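Local coordinates for protein enzyme subtilase SubTY from Bacillus sp. TY145 (Bacillus sp., PDB 5FFN) that probably cleaves peptide bonds as a serine endopeptidase of the subtilase family, using a Ser-His-Asp triad and carrying bound calcium and sodium ions, at residues N199-V204 and D288-I293; A191-V196 and E227-G232; T67-H72 and L106-S111. All coordinates share one frame; numbering follows the deposited sequence.

Contact 1. Residues N199-V204 and D288-I293. With CA (calcium ion), chain D.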
loop_
_atom_site.group_PDB
_atom_site.type_symbol
_atom_site.label_atom_id
_atom_site.label_comp_id
_atom_site.label_asym_id
_atom_site.label_seq_id
_atom_site.Cartn_x
_atom_site.Cartn_y
_atom_site.Cartn_z
ATOM N N ASN A 199 11.929 2.919 -21.821
ATOM C CA ASN A 199 12.921 3.990 -21.715
ATOM C C ASN A 199 14.086 3.701 -20.802
ATOM O O ASN A 199 14.616 4.624 -20.133
ATOM C CB ASN A 199 12.251 5.314 -21.297
ATOM C CG ASN A 199 11.209 5.754 -22.257
ATOM O OD1 ASN A 199 11.413 5.720 -23.475
ATOM N ND2 ASN A 199 10.082 6.196 -21.737
ATOM N N GLY A 200 14.510 2.441 -20.790
ATOM C CA GLY A 200 15.681 2.003 -20.036
ATOM C C GLY A 200 15.479 1.735 -18.557
ATOM O O GLY A 200 16.424 1.435 -17.844
ATOM N N THR A 201 14.241 1.811 -18.088
ATOM C CA THR A 201 13.958 1.582 -16.678
ATOM C C THR A 201 12.704 0.753 -16.527
ATOM O O THR A 201 11.985 0.538 -17.494
ATOM C CB THR A 201 13.756 2.956 -15.895
ATOM O OG1 THR A 201 12.478 3.539 -16.177
ATOM C CG2 THR A 201 14.813 3.954 -16.247
ATOM N N TYR A 202 12.409 0.343 -15.294
ATOM C CA TYR A 202 11.073 -0.126 -14.991
ATOM C C TYR A 202 10.009 0.876 -15.409
ATOM O O TYR A 202 10.241 2.085 -15.461
ATOM C CB TYR A 202 10.916 -0.451 -13.506
ATOM C CG TYR A 202 11.581 -1.726 -13.102
ATOM C CD1 TYR A 202 10.953 -2.973 -13.273
ATOM C CD2 TYR A 202 12.844 -1.706 -12.586
ATOM C CE1 TYR A 202 11.591 -4.154 -12.908
ATOM C CE2 TYR A 202 13.491 -2.873 -12.204
ATOM C CZ TYR A 202 12.867 -4.098 -12.363
ATOM O OH TYR A 202 13.566 -5.213 -11.929
ATOM N N ARG A 203 8.822 0.345 -15.701
ATOM C CA ARG A 203 7.693 1.118 -16.147
ATOM C C ARG A 203 6.638 1.241 -15.047
ATOM O O ARG A 203 6.266 0.238 -14.423
ATOM C CB ARG A 203 7.060 0.410 -17.378
ATOM C CG ARG A 203 5.935 1.169 -17.970
ATOM C CD ARG A 203 5.496 0.555 -19.329
ATOM N NE ARG A 203 4.593 1.469 -20.003
ATOM C CZ ARG A 203 3.282 1.552 -19.791
ATOM N NH1 ARG A 203 2.690 0.763 -18.916
ATOM N NH2 ARG A 203 2.570 2.462 -20.434
ATOM N N VAL A 204 6.159 2.462 -14.807
ATOM C CA VAL A 204 4.999 2.678 -13.963
ATOM C C VAL A 204 3.770 2.014 -14.602
ATOM O O VAL A 204 3.488 2.252 -15.802
ATOM C CB VAL A 204 4.742 4.178 -13.728
ATOM C CG1 VAL A 204 3.546 4.394 -12.789
ATOM C CG2 VAL A 204 5.997 4.826 -13.133
ATOM N N ASP A 288 16.298 6.550 -11.050
ATOM C CA ASP A 288 15.348 7.404 -11.728
ATOM C C ASP A 288 14.426 6.524 -12.599
ATOM O O ASP A 288 14.915 5.646 -13.291
ATOM C CB ASP A 288 16.107 8.409 -12.598
ATOM C CG ASP A 288 15.220 9.514 -13.184
ATOM O OD1 ASP A 288 14.021 9.649 -12.813
ATOM O OD2 ASP A 288 15.734 10.304 -14.035
ATOM N N ILE A 289 13.116 6.684 -12.508
ATOM C CA ILE A 289 12.180 5.922 -13.390
ATOM C C ILE A 289 11.737 6.819 -14.532
ATOM O O ILE A 289 11.339 7.988 -14.339
ATOM C CB ILE A 289 10.984 5.346 -12.568
ATOM C CG1 ILE A 289 11.485 4.352 -11.510
ATOM C CG2 ILE A 289 9.865 4.768 -13.453
ATOM C CD1 ILE A 289 11.935 2.914 -12.047
ATOM N N LYS A 290 11.817 6.289 -15.759
ATOM C CA LYS A 290 11.545 7.050 -16.971
ATOM C C LYS A 290 10.467 6.387 -17.851
ATOM O O LYS A 290 10.120 6.931 -18.906
ATOM C CB LYS A 290 12.840 7.159 -17.769
ATOM C CG LYS A 290 13.903 8.023 -17.042
ATOM C CD LYS A 290 14.971 8.491 -18.016
ATOM C CE LYS A 290 16.181 7.635 -17.948
ATOM N NZ LYS A 290 17.136 7.866 -19.129
ATOM N N GLY A 291 9.985 5.231 -17.421
ATOM C CA GLY A 291 9.000 4.462 -18.158
ATOM C C GLY A 291 7.597 4.643 -17.615
ATOM O O GLY A 291 7.395 4.658 -16.370
ATOM N N GLY A 292 6.624 4.760 -18.524
ATOM C CA GLY A 292 5.234 4.898 -18.150
ATOM C C GLY A 292 4.680 6.272 -18.439
ATOM O O GLY A 292 5.422 7.240 -18.670
ATOM N N ILE A 293 3.359 6.362 -18.462
ATOM C CA ILE A 293 2.680 7.582 -18.840
ATOM C C ILE A 293 2.990 8.696 -17.828
ATOM O O ILE A 293 2.670 8.551 -16.642
ATOM C CB ILE A 293 1.151 7.349 -18.918
ATOM C CG1 ILE A 293 0.836 6.412 -20.101
ATOM C CG2 ILE A 293 0.384 8.677 -19.034
ATOM C CD1 ILE A 293 -0.555 5.913 -20.132
HETATM CA CA CA D . 11.708 10.053 -13.266
HETATM O O HOH W 1 2.077 3.892 -17.239
HETATM O O HOH W 2 11.488 9.025 -11.094
#

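Contact 2. Residues A191-V196 and E227-G232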
loop_
_atom_site.group_PDB
_atom_site.type_symbol
_atom_site.label_atom_id
_atom_site.label_comp_id
_atom_site.label_asym_id
_atom_site.label_seq_id
_atom_site.Cartn_x
_atom_site.Cartn_y
_atom_site.Cartn_z
ATOM N N ALA A 191 3.951 4.718 -5.664
ATOM C CA ALA A 191 3.438 4.349 -7.009
ATOM C C ALA A 191 3.803 2.895 -7.320
ATOM O O ALA A 191 4.754 2.368 -6.759
ATOM C CB ALA A 191 4.058 5.272 -8.092
ATOM N N ALA A 192 3.079 2.270 -8.262
ATOM C CA ALA A 192 3.281 0.854 -8.590
ATOM C C ALA A 192 4.021 0.746 -9.945
ATOM O O ALA A 192 3.550 1.294 -10.973
ATOM C CB ALA A 192 1.940 0.133 -8.706
ATOM N N LEU A 193 5.139 0.029 -9.905
ATOM C CA LEU A 193 5.851 -0.450 -11.087
ATOM C C LEU A 193 5.256 -1.805 -11.534
ATOM O O LEU A 193 4.845 -2.622 -10.718
ATOM C CB LEU A 193 7.337 -0.651 -10.821
ATOM C CG LEU A 193 8.136 0.566 -10.290
ATOM C CD1 LEU A 193 9.539 0.223 -9.886
ATOM C CD2 LEU A 193 8.073 1.638 -11.326
ATOM N N GLU A 194 5.326 -2.029 -12.848
ATOM C CA GLU A 194 5.110 -3.378 -13.404
ATOM C C GLU A 194 6.437 -3.921 -13.873
ATOM O O GLU A 194 7.413 -3.167 -14.014
ATOM C CB GLU A 194 4.106 -3.307 -14.537
ATOM C CG GLU A 194 4.536 -2.422 -15.705
ATOM C CD GLU A 194 3.467 -2.207 -16.756
ATOM O OE1 GLU A 194 2.292 -2.541 -16.518
ATOM O OE2 GLU A 194 3.825 -1.656 -17.811
ATOM N N ASN A 195 6.495 -5.239 -14.116
ATOM C CA ASN A 195 7.755 -5.854 -14.493
ATOM C C ASN A 195 7.956 -5.792 -16.008
ATOM O O ASN A 195 7.970 -6.839 -16.688
ATOM C CB ASN A 195 7.829 -7.264 -13.991
ATOM C CG ASN A 195 9.227 -7.877 -14.115
ATOM O OD1 ASN A 195 10.217 -7.148 -14.286
ATOM N ND2 ASN A 195 9.316 -9.213 -14.026
ATOM N N VAL A 196 8.087 -4.568 -16.512
ATOM C CA VAL A 196 8.297 -4.243 -17.915
ATOM C C VAL A 196 9.281 -3.086 -17.966
ATOM O O VAL A 196 9.233 -2.187 -17.100
ATOM C CB VAL A 196 7.009 -3.775 -18.606
ATOM C CG1 VAL A 196 7.277 -3.346 -20.019
ATOM C CG2 VAL A 196 5.881 -4.846 -18.482
ATOM N N GLU A 227 6.009 9.959 -4.074
ATOM C CA GLU A 227 7.376 9.975 -3.477
ATOM C C GLU A 227 8.345 8.948 -4.102
ATOM O O GLU A 227 9.458 9.285 -4.503
ATOM C CB GLU A 227 7.255 9.819 -1.964
ATOM C CG GLU A 227 8.525 10.113 -1.186
ATOM C CD GLU A 227 8.224 10.692 0.213
ATOM O OE1 GLU A 227 7.100 11.210 0.441
ATOM O OE2 GLU A 227 9.111 10.643 1.075
ATOM N N VAL A 228 7.914 7.699 -4.184
ATOM C CA VAL A 228 8.758 6.618 -4.646
ATOM C C VAL A 228 7.864 5.622 -5.381
ATOM O O VAL A 228 6.638 5.662 -5.239
ATOM C CB VAL A 228 9.501 5.910 -3.493
ATOM C CG1 VAL A 228 10.478 6.871 -2.821
ATOM C CG2 VAL A 228 8.512 5.250 -2.551
ATOM N N SER A 229 8.522 4.738 -6.118
ATOM C CA SER A 229 7.877 3.687 -6.864
ATOM C C SER A 229 8.441 2.333 -6.423
ATOM O O SER A 229 9.614 2.234 -6.001
ATOM C CB SER A 229 8.162 3.862 -8.339
ATOM O OG SER A 229 7.638 5.081 -8.804
ATOM N N ALA A 230 7.599 1.286 -6.498
ATOM C CA ALA A 230 8.037 -0.084 -6.158
ATOM C C ALA A 230 7.154 -1.114 -6.891
ATOM O O ALA A 230 6.086 -0.767 -7.388
ATOM C CB ALA A 230 8.031 -0.323 -4.658
ATOM N N PRO A 231 7.628 -2.383 -6.968
ATOM C CA PRO A 231 6.879 -3.461 -7.621
ATOM C C PRO A 231 5.441 -3.561 -7.103
ATOM O O PRO A 231 5.213 -3.709 -5.879
ATOM C CB PRO A 231 7.668 -4.739 -7.260
ATOM C CG PRO A 231 9.082 -4.255 -7.131
ATOM C CD PRO A 231 8.919 -2.872 -6.441
ATOM N N GLY A 232 4.480 -3.444 -8.026
ATOM C CA GLY A 232 3.076 -3.442 -7.659
ATOM C C GLY A 232 2.130 -4.254 -8.534
ATOM O O GLY A 232 0.986 -4.428 -8.159
#

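Contact 3. Residues T67-H72 and L106-S111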
loop_
_atom_site.group_PDB
_atom_site.type_symbol
_atom_site.label_atom_id
_atom_site.label_comp_id
_atom_site.label_asym_id
_atom_site.label_seq_id
_atom_site.Cartn_x
_atom_site.Cartn_y
_atom_site.Cartn_z
ATOM N N THR A 67 -8.282 -10.791 12.696
ATOM C CA THR A 67 -8.540 -11.869 11.784
ATOM C C THR A 67 -8.765 -11.432 10.341
ATOM O O THR A 67 -9.687 -10.668 10.042
ATOM C CB THR A 67 -9.785 -12.695 12.279
ATOM O OG1 THR A 67 -9.535 -13.117 13.625
ATOM C CG2 THR A 67 -10.006 -13.856 11.425
ATOM N N ASP A 68 -7.953 -11.965 9.431
ATOM C CA ASP A 68 -8.122 -11.683 8.003
ATOM C C ASP A 68 -9.090 -12.672 7.375
ATOM O O ASP A 68 -8.788 -13.881 7.298
ATOM C CB ASP A 68 -6.778 -11.721 7.271
ATOM C CG ASP A 68 -6.865 -11.228 5.825
ATOM O OD1 ASP A 68 -7.915 -10.680 5.371
ATOM O OD2 ASP A 68 -5.867 -11.402 5.090
ATOM N N ARG A 69 -10.236 -12.173 6.901
ATOM C CA ARG A 69 -11.170 -12.996 6.125
ATOM C C ARG A 69 -11.200 -12.635 4.646
ATOM O O ARG A 69 -12.039 -13.108 3.885
ATOM C CB ARG A 69 -12.581 -12.959 6.763
ATOM C CG ARG A 69 -12.549 -13.244 8.248
ATOM C CD ARG A 69 -13.910 -13.591 8.832
ATOM N NE ARG A 69 -13.824 -13.813 10.277
ATOM C CZ ARG A 69 -13.827 -12.854 11.203
ATOM N NH1 ARG A 69 -13.926 -11.570 10.876
ATOM N NH2 ARG A 69 -13.744 -13.178 12.491
ATOM N N GLN A 70 -10.255 -11.795 4.213
ATOM C CA GLN A 70 -10.241 -11.250 2.867
ATOM C C GLN A 70 -9.006 -11.745 2.060
ATOM O O GLN A 70 -9.109 -12.190 0.876
ATOM C CB GLN A 70 -10.197 -9.703 2.984
ATOM C CG GLN A 70 -10.698 -8.971 1.750
ATOM C CD GLN A 70 -9.923 -9.287 0.457
ATOM O OE1 GLN A 70 -8.680 -9.274 0.409
ATOM N NE2 GLN A 70 -10.671 -9.629 -0.587
ATOM N N GLY A 71 -7.841 -11.600 2.684
ATOM C CA GLY A 71 -6.570 -11.986 2.047
ATOM C C GLY A 71 -5.589 -10.826 1.918
ATOM O O GLY A 71 -4.404 -10.985 2.146
ATOM N N HIS A 72 -6.124 -9.668 1.571
ATOM C CA HIS A 72 -5.330 -8.479 1.263
ATOM C C HIS A 72 -4.318 -8.170 2.369
ATOM O O HIS A 72 -3.109 -8.059 2.089
ATOM C CB HIS A 72 -6.305 -7.312 0.979
ATOM C CG HIS A 72 -5.630 -6.031 0.595
ATOM N ND1 HIS A 72 -5.190 -5.126 1.528
ATOM C CD2 HIS A 72 -5.377 -5.491 -0.613
ATOM C CE1 HIS A 72 -4.663 -4.086 0.897
ATOM N NE2 HIS A 72 -4.762 -4.286 -0.400
ATOM N N LEU A 106 -9.899 -2.452 8.273
ATOM C CA LEU A 106 -10.840 -2.670 7.189
ATOM C C LEU A 106 -11.575 -3.972 7.456
ATOM O O LEU A 106 -11.012 -4.913 8.021
ATOM C CB LEU A 106 -10.123 -2.801 5.855
ATOM C CG LEU A 106 -9.283 -1.599 5.414
ATOM C CD1 LEU A 106 -8.608 -1.984 4.118
ATOM C CD2 LEU A 106 -10.181 -0.370 5.254
ATOM N N GLY A 107 -12.847 -3.993 7.081
ATOM C CA GLY A 107 -13.642 -5.205 7.146
ATOM C C GLY A 107 -13.338 -6.230 6.061
ATOM O O GLY A 107 -12.412 -6.117 5.237
ATOM N N ASP A 108 -14.156 -7.272 6.065
ATOM C CA ASP A 108 -13.827 -8.500 5.348
ATOM C C ASP A 108 -14.065 -8.428 3.840
ATOM O O ASP A 108 -13.676 -9.343 3.109
ATOM C CB ASP A 108 -14.576 -9.676 5.969
ATOM C CG ASP A 108 -14.314 -9.809 7.461
ATOM O OD1 ASP A 108 -13.250 -9.381 7.955
ATOM O OD2 ASP A 108 -15.176 -10.366 8.149
ATOM N N ASN A 109 -14.675 -7.330 3.376
ATOM C CA ASN A 109 -14.744 -7.044 1.952
ATOM C C ASN A 109 -13.802 -5.897 1.547
ATOM O O ASN A 109 -13.946 -5.300 0.497
ATOM C CB ASN A 109 -16.181 -6.817 1.541
ATOM C CG ASN A 109 -17.049 -8.061 1.812
ATOM O OD1 ASN A 109 -16.698 -9.193 1.414
ATOM N ND2 ASN A 109 -18.155 -7.863 2.519
ATOM N N GLY A 110 -12.838 -5.606 2.406
ATOM C CA GLY A 110 -11.747 -4.689 2.028
ATOM C C GLY A 110 -12.179 -3.223 2.062
ATOM O O GLY A 110 -11.574 -2.369 1.383
ATOM N N SER A 111 -13.225 -2.930 2.843
ATOM C CA SER A 111 -13.615 -1.531 3.075
ATOM C C SER A 111 -13.812 -1.256 4.559
ATOM O O SER A 111 -14.024 -2.172 5.360
ATOM C CB SER A 111 -14.841 -1.153 2.242
ATOM O OG SER A 111 -15.985 -1.778 2.738
HETATM O O HOH W 3 -10.769 -9.525 6.710
#

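Contact 1. Residues N199-V204 and D288-I293
Thr201 OG1 is gripped by three backbone groups at once. Lys290 N donates to Thr201 OG1 at 2.9 Å in a nearly straight bond (174°). Gly291 N adds a second, weak and bent bond to the same oxygen, and the hydroxyl gives its own proton to Tyr202 O at 2.8 Å. The torsion that allows this sets OG1 between the backbone N and the carbonyl carbon (chi1 76°), while the methyl CG2 lies against Asp288 O. Two residues earlier, Asn199 ND2 donates to the carbonyl O of the same lysine, Lys290, at 2.9 Å, reaching it from above the carbonyl plane.

Strand 201-204 is thus joined to the loop that follows helix 273-286, and that loop is a calcium site: Asp288 OD1 and Ile289 O both bind the ion at 2.4 Å, with a water, and Gly296, Gly298 and Asp300 complete the shell. The ion and the threonine hydroxyl therefore hold opposite ends of one peptide, Ile289 C=O and Lys290 N-H. A single beta bridge, Arg203 with Gly291, extends the join, with Val204 N donating to Gly291 O. Glycine suits the loop here, because a side-chain carbon on Gly291 would run into Tyr202 O and one on Gly292 into Val204 O. Ile289 CG2 meets Val204 CG2, and Ile289 CD1 touches Tyr202 CB at 3.8 Å. Arg203 lays its guanidinium over Gly292 CA and carries its charge to Glu194 and Asp206. A water accepts from Ile293 N and donates to Val204 O at 2.6 Å.

Contact 2. Residues A191-V196 and E227-G232
Leu193 lies against Ser229 and Ala230 of the adjacent strand from CB to both methyls. Its CB lies 3.7 Å from Ala230 O, the same oxygen that accepts the Leu193 N-H. CG, set anti to the carbonyl carbon and beside the backbone N (chi1 -56°), is 3.8 Å from both that oxygen and Ser229 CB. From there the branches part: CD2 rests on Ser229 CB at 3.7 Å, and CD1 reaches across to the backbone of Ala230, near its N and CA. Tyr307 also touches this leucine, and it touches Pro231 as well. Cut back to an alanine, this position would lose CG and both methyls, which is likely to uncover Ser229 CB and the N and CA of Ala230 and to open a gap beside Tyr307.

The two backbones illustrate regular parallel pairing within the central sheet of the subtilisin-like fold, where strand 188-194 takes strand 228-231 as a parallel neighbour and 201-204 as an antiparallel one. Four bonds alternate in direction: Ala191 N gives to Val228 O, Ala230 N to Ala191 O, Leu193 N to Ala230 O at 2.8 Å, and Gly232 N to Leu193 O at 2.8 Å. The strand segments are nonetheless strongly twisted, their directions 43° apart. Ala191, Leu193, Ser229 and Pro231 point to one face of the sheet, Ala192 and Ala230 to the other, where helix 250-267 packs on both alanines. On the first face Ala191 CB lies 3.7 Å from Ser229 OG, whose hydroxyl is hydrogen-bonded to Ser303 O. Gly232 comes so close that Ala192 CB sits 3.9 Å from its CA, and a side-chain carbon there would collide with that methyl.

Contact 3. Residues T67-H72 and L106-S111
Arg69 and Asp108 form a salt bridge between two surface loops of the subtilisin-like fold, one leading into helix 72-81 and the other a type I turn running from Gly107 to Gly110. Arg69 NH1 donates to Asp108 OD2 at 3.2 Å, meeting it on the syn side, while the guanidinium and carboxylate planes stand 67° apart. The arginine chain, extended from CG to NE, crosses the aspartate, so that its CD also passes 3.5 Å from OD2. Beside this pair the aliphatic part of Gln70 covers the turn: its CG, anti to the backbone N (chi1 -158°), touches Asp108 O at 3.3 Å.

In the second shell, a water accepts from Arg69 N at 2.7 Å and lies 2.8 Å from Asp108 OD1, which also has a salt bridge to Lys104. Gly110 N closes the turn by donating to Gly107 O. On the other loop Asp68 OD1 accepts from Gln70 N and Gly71 N, both from the same face of its carboxylate, forming an Asx turn that shapes the backbone on which Arg69 and Gln70 stand. His72, which follows Gly71, probably belongs to the catalytic triad with Asp35 and Ser251, to which its ring nitrogens are hydrogen-bonded. Its backbone N donates to Gln70 OE1 at 2.8 Å, in the plane of the amide carbonyl.

Overall arrangement
From the N terminus, contact 3 comes first: it brings the loop before helix 72-81 against the loop after strand 99-104, closing an excursion that includes this helix and that strand, and it is finished before the others begin. Contacts 1 and 2 cross, their segments alternating along the chain. Residues 191-196 open contact 2 and 199-204 open contact 1; then 227-232 closes the former and 288-293 the latter. They meet through neighbouring strands of one sheet, 188-194 and 201-204. Contact 2 pairs two strands of that sheet and contact 1 ties its strand 201-204 to a calcium loop, whereas contact 3 lies apart, its centre about 24 Å from that of contact 2.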